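Local coordinates for NreA protein (Staphylococcus carnosus subsp. carnosus TM300, PDB 4IUH) that functions as a cytosolic nitrate receptor of the staphylococcal nitrate regulation system, probably binding nitrate in its GAF domain, at residues I55-A60 and G78-V83; R69-R74 and Y107-S112; G131-G136 and T148-N153. One frame throughout, in Å; residues are numbered along the deposited sequence.

Contact 1. Residues I55-A60 and G78-V83; sequences IKWKYA and GLAGLV
The first torsion of Ile-55 (chi1 -60°) sets CG2 anti to its backbone N, and that of Trp-57 (chi1 -63°) sets CG anti to the carbonyl carbon; with these settings a methyl and the far rim of an indole both reach Ala-80. The contact joins a GAF-domain sheet to a helix lying on one of its faces: Ile-55 and Trp-57 sit on the outermost strand 54-61, and Ala-80 belongs to the first turns of helix 78-86. The two side chains differ in how they arrive. The CA-CB bond of Ile-55 already points at the helix, whereas that of Trp-57 does not, and it is the length of the indole that carries CZ2 over to the helix. The ring meets the methyl obliquely, and CE2 of Trp-57 is farther from Ala-80 CB, at 4.6 Å.

Local irregularity marks the strand here. Trp-57 is the centre of an inverse gamma turn, and directly after it Lys-58 and Tyr-59 both face Ile-43 in a classic beta bulge. The neighbouring strand 40-47 completes the packing through Ala-44, which touches Ile-55, Trp-57 and Ala-80 alike, so an alanine of the sheet meets an alanine of the helix. All three residues of the contact are buried, and the interaction is purely apolar. CG2 of Ile-55 lies 4.0 Å from Ala-80 CB, CZ2 of Trp-57 is also 4.0 Å from Ala-80 CB, and the two directions open an angle of about 105° at that methyl.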
# COMPACT_ATOMS: atom_id res chain seq x y z
N ILE A 55 -0.69 11.59 5.36
CA ILE A 55 -1.13 10.29 4.88
C ILE A 55 -1.20 9.30 6.03
O ILE A 55 -0.28 9.20 6.85
CB ILE A 55 -0.18 9.73 3.80
CG1 ILE A 55 -0.13 10.68 2.61
CG2 ILE A 55 -0.62 8.33 3.38
CD1 ILE A 55 -1.39 10.68 1.76
N LYS A 56 -2.31 8.57 6.10
CA LYS A 56 -2.46 7.53 7.10
C LYS A 56 -2.92 6.25 6.42
O LYS A 56 -3.60 6.29 5.39
CB LYS A 56 -3.47 7.95 8.17
CG LYS A 56 -3.00 9.05 9.11
CD LYS A 56 -4.05 9.35 10.17
CE LYS A 56 -3.59 10.46 11.11
NZ LYS A 56 -4.63 10.86 12.11
N TRP A 57 -2.53 5.12 6.99
CA TRP A 57 -3.08 3.85 6.55
C TRP A 57 -4.48 3.71 7.17
O TRP A 57 -4.65 3.19 8.28
CB TRP A 57 -2.16 2.69 6.93
CG TRP A 57 -0.81 2.78 6.25
CD1 TRP A 57 0.36 3.24 6.78
CD2 TRP A 57 -0.52 2.40 4.90
NE1 TRP A 57 1.37 3.17 5.85
CE2 TRP A 57 0.86 2.65 4.68
CE3 TRP A 57 -1.28 1.85 3.86
CZ2 TRP A 57 1.48 2.38 3.46
CZ3 TRP A 57 -0.65 1.59 2.65
CH2 TRP A 57 0.71 1.86 2.46
N LYS A 58 -5.47 4.20 6.44
CA LYS A 58 -6.84 4.31 6.92
C LYS A 58 -7.52 2.95 7.04
O LYS A 58 -8.27 2.71 7.98
CB LYS A 58 -7.64 5.24 5.99
CG LYS A 58 -8.98 5.72 6.53
CD LYS A 58 -9.44 6.97 5.76
CE LYS A 58 -10.81 7.46 6.21
NZ LYS A 58 -11.92 6.62 5.67
N TYR A 59 -7.25 2.06 6.09
CA TYR A 59 -7.83 0.72 6.12
C TYR A 59 -6.74 -0.35 6.04
O TYR A 59 -5.78 -0.21 5.29
CB TYR A 59 -8.81 0.53 4.96
CG TYR A 59 -9.92 1.55 4.90
CD1 TYR A 59 -11.11 1.35 5.60
CD2 TYR A 59 -9.79 2.71 4.15
CE1 TYR A 59 -12.13 2.29 5.56
CE2 TYR A 59 -10.81 3.65 4.10
CZ TYR A 59 -11.98 3.43 4.80
OH TYR A 59 -12.99 4.36 4.75
N ALA A 60 -6.91 -1.41 6.82
CA ALA A 60 -6.01 -2.56 6.75
C ALA A 60 -6.78 -3.88 6.81
O ALA A 60 -7.85 -3.97 7.42
CB ALA A 60 -4.98 -2.49 7.86
N GLY A 78 7.47 7.89 3.54
CA GLY A 78 7.01 6.52 3.66
C GLY A 78 6.83 5.85 2.32
O GLY A 78 7.08 6.44 1.26
N LEU A 79 6.39 4.60 2.36
CA LEU A 79 6.17 3.83 1.15
C LEU A 79 5.01 4.43 0.35
O LEU A 79 5.08 4.54 -0.87
CB LEU A 79 5.87 2.38 1.52
CG LEU A 79 5.83 1.40 0.35
CD1 LEU A 79 7.16 1.40 -0.40
CD2 LEU A 79 5.49 0.01 0.88
N ALA A 80 3.95 4.82 1.05
CA ALA A 80 2.80 5.47 0.41
C ALA A 80 3.24 6.74 -0.32
O ALA A 80 2.77 7.03 -1.42
CB ALA A 80 1.74 5.80 1.43
N GLY A 81 4.14 7.50 0.31
CA GLY A 81 4.61 8.75 -0.25
C GLY A 81 5.42 8.56 -1.52
O GLY A 81 5.32 9.35 -2.45
N LEU A 82 6.22 7.50 -1.55
CA LEU A 82 7.03 7.21 -2.72
C LEU A 82 6.14 6.96 -3.92
O LEU A 82 6.35 7.48 -5.01
CB LEU A 82 7.89 5.98 -2.46
CG LEU A 82 8.66 5.48 -3.68
CD1 LEU A 82 9.65 6.53 -4.16
CD2 LEU A 82 9.38 4.19 -3.36
N VAL A 83 5.11 6.16 -3.69
CA VAL A 83 4.18 5.75 -4.73
C VAL A 83 3.36 6.94 -5.22
O VAL A 83 3.19 7.13 -6.42
CB VAL A 83 3.29 4.59 -4.20
CG1 VAL A 83 1.88 4.72 -4.66
CG2 VAL A 83 3.88 3.24 -4.62

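Contact 2. Residues R69-R74 and Y107-S112; sequences RMIVLR and YPIVLS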
# COMPACT_ATOMS: atom_id res chain seq x y z
N ARG A 69 -1.88 1.97 12.61
CA ARG A 69 -2.75 3.09 12.91
C ARG A 69 -2.00 4.31 13.42
O ARG A 69 -2.43 5.44 13.23
CB ARG A 69 -3.79 2.70 13.96
CG ARG A 69 -4.93 1.83 13.47
CD ARG A 69 -5.88 1.57 14.63
NE ARG A 69 -7.06 0.81 14.25
CZ ARG A 69 -7.96 0.35 15.11
NH1 ARG A 69 -7.81 0.58 16.41
NH2 ARG A 69 -9.01 -0.33 14.68
N MET A 70 -0.88 4.07 14.09
CA MET A 70 -0.08 5.14 14.67
C MET A 70 0.79 5.82 13.62
O MET A 70 1.42 6.84 13.90
CB MET A 70 0.80 4.61 15.79
CG MET A 70 0.05 4.01 16.97
SD MET A 70 1.17 3.51 18.30
CE MET A 70 2.30 2.44 17.39
N ILE A 71 0.84 5.26 12.43
CA ILE A 71 1.69 5.82 11.38
C ILE A 71 1.07 7.07 10.78
O ILE A 71 -0.06 7.05 10.30
CB ILE A 71 1.98 4.78 10.28
CG1 ILE A 71 2.74 3.59 10.87
CG2 ILE A 71 2.76 5.40 9.14
CD1 ILE A 71 2.95 2.45 9.89
N VAL A 72 1.81 8.17 10.83
CA VAL A 72 1.40 9.41 10.20
C VAL A 72 2.55 9.93 9.34
O VAL A 72 3.62 10.27 9.85
CB VAL A 72 1.02 10.49 11.22
CG1 VAL A 72 0.44 11.70 10.51
CG2 VAL A 72 0.02 9.95 12.23
N LEU A 73 2.32 9.96 8.04
CA LEU A 73 3.35 10.35 7.10
C LEU A 73 3.15 11.79 6.64
O LEU A 73 2.05 12.17 6.22
CB LEU A 73 3.34 9.41 5.90
CG LEU A 73 3.49 7.92 6.22
CD1 LEU A 73 3.26 7.09 4.98
CD2 LEU A 73 4.86 7.63 6.80
N ARG A 74 4.21 12.58 6.72
CA ARG A 74 4.22 13.88 6.09
C ARG A 74 4.21 13.66 4.57
O ARG A 74 4.53 12.56 4.11
CB ARG A 74 5.45 14.68 6.55
CG ARG A 74 5.32 15.32 7.93
CD ARG A 74 6.63 15.96 8.39
NE ARG A 74 6.44 17.00 9.41
CZ ARG A 74 7.34 17.92 9.73
NH1 ARG A 74 8.52 17.95 9.11
NH2 ARG A 74 7.08 18.83 10.67
N TYR A 107 10.14 2.89 5.89
CA TYR A 107 8.83 2.29 5.59
C TYR A 107 8.29 1.54 6.79
O TYR A 107 8.27 0.31 6.80
CB TYR A 107 8.94 1.30 4.43
CG TYR A 107 9.50 1.84 3.13
CD1 TYR A 107 9.37 3.17 2.78
CD2 TYR A 107 10.15 0.99 2.24
CE1 TYR A 107 9.88 3.65 1.58
CE2 TYR A 107 10.66 1.45 1.04
CZ TYR A 107 10.53 2.78 0.72
OH TYR A 107 11.05 3.24 -0.48
N PRO A 108 7.82 2.27 7.82
CA PRO A 108 7.43 1.65 9.10
C PRO A 108 6.35 0.55 9.03
O PRO A 108 6.35 -0.33 9.89
CB PRO A 108 6.94 2.84 9.93
CG PRO A 108 6.60 3.90 8.93
CD PRO A 108 7.60 3.72 7.83
N ILE A 109 5.45 0.58 8.04
CA ILE A 109 4.43 -0.47 7.98
C ILE A 109 5.06 -1.81 7.59
O ILE A 109 4.56 -2.87 7.97
CB ILE A 109 3.25 -0.12 7.02
CG1 ILE A 109 2.02 -0.97 7.36
CG2 ILE A 109 3.66 -0.27 5.56
CD1 ILE A 109 0.76 -0.54 6.65
N VAL A 110 6.17 -1.74 6.86
CA VAL A 110 6.91 -2.93 6.45
C VAL A 110 7.45 -3.68 7.68
O VAL A 110 7.42 -4.91 7.73
CB VAL A 110 8.07 -2.57 5.50
CG1 VAL A 110 9.00 -3.76 5.30
CG2 VAL A 110 7.53 -2.10 4.17
N LEU A 111 7.92 -2.92 8.66
CA LEU A 111 8.44 -3.49 9.89
C LEU A 111 7.33 -3.89 10.87
O LEU A 111 7.38 -4.96 11.48
CB LEU A 111 9.42 -2.51 10.56
CG LEU A 111 10.70 -2.23 9.78
CD1 LEU A 111 11.57 -1.20 10.50
CD2 LEU A 111 11.49 -3.51 9.54
N SER A 112 6.33 -3.02 11.02
CA SER A 112 5.23 -3.29 11.94
C SER A 112 4.41 -4.53 11.53
O SER A 112 3.90 -5.25 12.39
CB SER A 112 4.32 -2.07 12.08
OG SER A 112 3.54 -1.87 10.92
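Ile-71 carries this contact, and its side chain can be traced outward as it runs up to helix 108-112. At CB the chain is already directed at the helix, since the CA-CB bond points that way. The two branches then divide the work. CG2, anti to the backbone N, goes to the proline ring, where it lies 4.1 Å from CG of Pro-108. CG1 stays beside the backbone N (chi1 -62°) and passes the same ring, with CG1 of Ile-71 4.3 Å from Pro-108 CG. Beyond it the chain is extended (chi2 175°), which pushes CD1 past the ring to the helix backbone.

That terminal methyl has the most neighbours. Ile-71 CD1 is 3.6 Å from the backbone N of Ile-109, its closest approach across the contact. It is also 3.9 Å from CB of Ile-109 and 4.0 Å from CG of Pro-108, and thus sits against the Pro-108 to Ile-109 peptide. A longer approach, 4.5 Å, separates CD1 of Ile-71 from OG of Ser-112, one turn further on. In the GAF domain this joins the loop between strand 54-61 and helix 78-86 to the short helix 108-112 that precedes strand 115-125. The side chain of Trp-57, on the edge strand, touches those of both Ile-71 and Ile-109.

The helical turn that receives the methyl is closed by its own backbone: the N of Ser-112 donates to O of Pro-108 at 2.9 Å. Ile-71 and Pro-108 remain partly exposed, while Ile-109 and Ser-112 are buried; the carbonyl O of Ser-112 accepts a hydrogen bond from ND2 of Asn-65.

Contact 3. Residues G131-G136 and T148-N153; sequences GALLLG and TTFRIN
Strand residues 131-136 and the irregular chain 148-153 run in opposite senses, with CA atoms 8.7 Å apart for Leu-133 and Ile-152 and 10.3 Å apart for Leu-135 and Phe-150, a separation bridged by side chains alone. Leu-135 sends CD1 over one face of the Phe-150 ring. CD1 of Leu-135 lies 4.3 Å from the centroid of the Phe-150 ring, 20° off the normal, a CH-pi contact offset toward the rim. The side chains of Leu-135 and Phe-150 cross at roughly 90°, Phe-150 extending with CG anti to its backbone N (chi1 178°).

Leu-133 and Leu-135 alternate with Ala-132 and Leu-134, so they project from the face of the GAF sheet that also carries helix 25-36: Leu-29 touches Leu-133, and Ile-32 touches both Leu-135 and Phe-150. Leu-133 shares its CD2 between two partners. CE2 of Phe-150 lies 4.2 Å from Leu-133 CD2, reached obliquely. The methyl CD1 of Ile-152 presses closer, 3.5 Å from Leu-133 CD2, a close carbon-carbon approach, with the two side chains running antiparallel alongside one another. Arg-89 NH1 donates to the carbonyl O atoms of Thr-148 and Phe-150.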
# COMPACT_ATOMS: atom_id res chain seq x y z
N GLY A 131 -3.65 8.20 -3.44
CA GLY A 131 -3.34 7.33 -2.32
C GLY A 131 -2.52 6.15 -2.76
O GLY A 131 -1.91 6.17 -3.83
N ALA A 132 -2.50 5.10 -1.95
CA ALA A 132 -1.75 3.91 -2.29
C ALA A 132 -2.43 2.65 -1.78
O ALA A 132 -3.00 2.64 -0.68
CB ALA A 132 -0.33 4.01 -1.74
N LEU A 133 -2.38 1.60 -2.58
CA LEU A 133 -2.80 0.29 -2.12
C LEU A 133 -1.54 -0.54 -1.89
O LEU A 133 -0.67 -0.61 -2.76
CB LEU A 133 -3.70 -0.39 -3.16
CG LEU A 133 -4.02 -1.86 -2.88
CD1 LEU A 133 -4.90 -2.01 -1.64
CD2 LEU A 133 -4.65 -2.55 -4.09
N LEU A 134 -1.45 -1.16 -0.72
CA LEU A 134 -0.33 -2.03 -0.40
C LEU A 134 -0.79 -3.48 -0.30
O LEU A 134 -1.71 -3.80 0.45
CB LEU A 134 0.33 -1.60 0.92
CG LEU A 134 1.44 -2.48 1.49
CD1 LEU A 134 2.54 -2.65 0.47
CD2 LEU A 134 1.99 -1.89 2.79
N LEU A 135 -0.17 -4.36 -1.07
CA LEU A 135 -0.45 -5.78 -1.01
C LEU A 135 0.82 -6.47 -0.54
O LEU A 135 1.87 -6.32 -1.16
CB LEU A 135 -0.89 -6.30 -2.38
CG LEU A 135 -2.06 -5.52 -3.01
CD1 LEU A 135 -2.36 -5.98 -4.43
CD2 LEU A 135 -3.30 -5.64 -2.15
N GLY A 136 0.76 -7.20 0.57
CA GLY A 136 1.96 -7.76 1.17
C GLY A 136 1.89 -9.23 1.56
O GLY A 136 0.81 -9.78 1.79
N THR A 148 2.15 -8.15 -10.33
CA THR A 148 2.87 -6.95 -10.69
C THR A 148 2.09 -6.15 -11.73
O THR A 148 2.18 -4.93 -11.79
CB THR A 148 4.26 -7.31 -11.25
OG1 THR A 148 4.12 -7.90 -12.55
CG2 THR A 148 4.98 -8.28 -10.32
N THR A 149 1.32 -6.85 -12.55
CA THR A 149 0.51 -6.25 -13.60
C THR A 149 -0.94 -6.09 -13.09
O THR A 149 -1.87 -5.78 -13.85
CB THR A 149 0.59 -7.12 -14.88
OG1 THR A 149 0.52 -6.30 -16.05
CG2 THR A 149 -0.50 -8.21 -14.90
N PHE A 150 -1.10 -6.28 -11.78
CA PHE A 150 -2.40 -6.21 -11.10
C PHE A 150 -3.14 -4.89 -11.34
O PHE A 150 -2.54 -3.82 -11.31
CB PHE A 150 -2.20 -6.45 -9.60
CG PHE A 150 -3.46 -6.35 -8.79
CD1 PHE A 150 -4.30 -7.44 -8.65
CD2 PHE A 150 -3.80 -5.16 -8.17
CE1 PHE A 150 -5.46 -7.35 -7.91
CE2 PHE A 150 -4.96 -5.06 -7.43
CZ PHE A 150 -5.79 -6.16 -7.30
N ARG A 151 -4.45 -4.98 -11.57
CA ARG A 151 -5.27 -3.80 -11.87
C ARG A 151 -6.19 -3.38 -10.72
O ARG A 151 -6.89 -4.21 -10.13
CB ARG A 151 -6.12 -4.02 -13.12
CG ARG A 151 -5.34 -4.37 -14.37
CD ARG A 151 -4.29 -3.33 -14.70
NE ARG A 151 -4.81 -1.96 -14.65
CZ ARG A 151 -5.49 -1.38 -15.64
NH1 ARG A 151 -5.76 -2.05 -16.75
NH2 ARG A 151 -5.92 -0.13 -15.50
N ILE A 152 -6.19 -2.08 -10.43
CA ILE A 152 -7.08 -1.50 -9.44
C ILE A 152 -8.49 -1.35 -9.99
O ILE A 152 -9.46 -1.76 -9.37
CB ILE A 152 -6.61 -0.09 -9.03
CG1 ILE A 152 -5.26 -0.16 -8.33
CG2 ILE A 152 -7.62 0.56 -8.11
CD1 ILE A 152 -5.33 -0.86 -7.02
N ASN A 153 -8.57 -0.75 -11.18
CA ASN A 153 -9.81 -0.29 -11.79
C ASN A 153 -11.02 -1.22 -11.65
O ASN A 153 -10.91 -2.43 -11.87
CB ASN A 153 -9.58 0.04 -13.27
CG ASN A 153 -8.34 0.90 -13.49
OD1 ASN A 153 -7.38 0.83 -12.73
ND2 ASN A 153 -8.36 1.70 -14.55

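In the fold
All three contacts belong to one GAF domain and meet around its antiparallel sheet. Contacts 1 and 2 are neighbours, their centres about 8 Å apart: Ile-55 N lies 2.9 Å from Leu-73 O, probably a hydrogen bond, and Ile-109 CD1 packs 3.7 Å from Trp-57 CD2. Contact 3 is centred about 12 Å from contact 1 and 18 Å from contact 2. Its strand still reaches both through residues pointing to the other face, with Leu-134 CB 3.8 Å from Trp-57 CZ3 and Leu-134 CD2 3.6 Å from Ile-109 CG2. GAF domains commonly bind ligands between the sheet and covering helices, so contacts 1 and 2 may lie near the anion site.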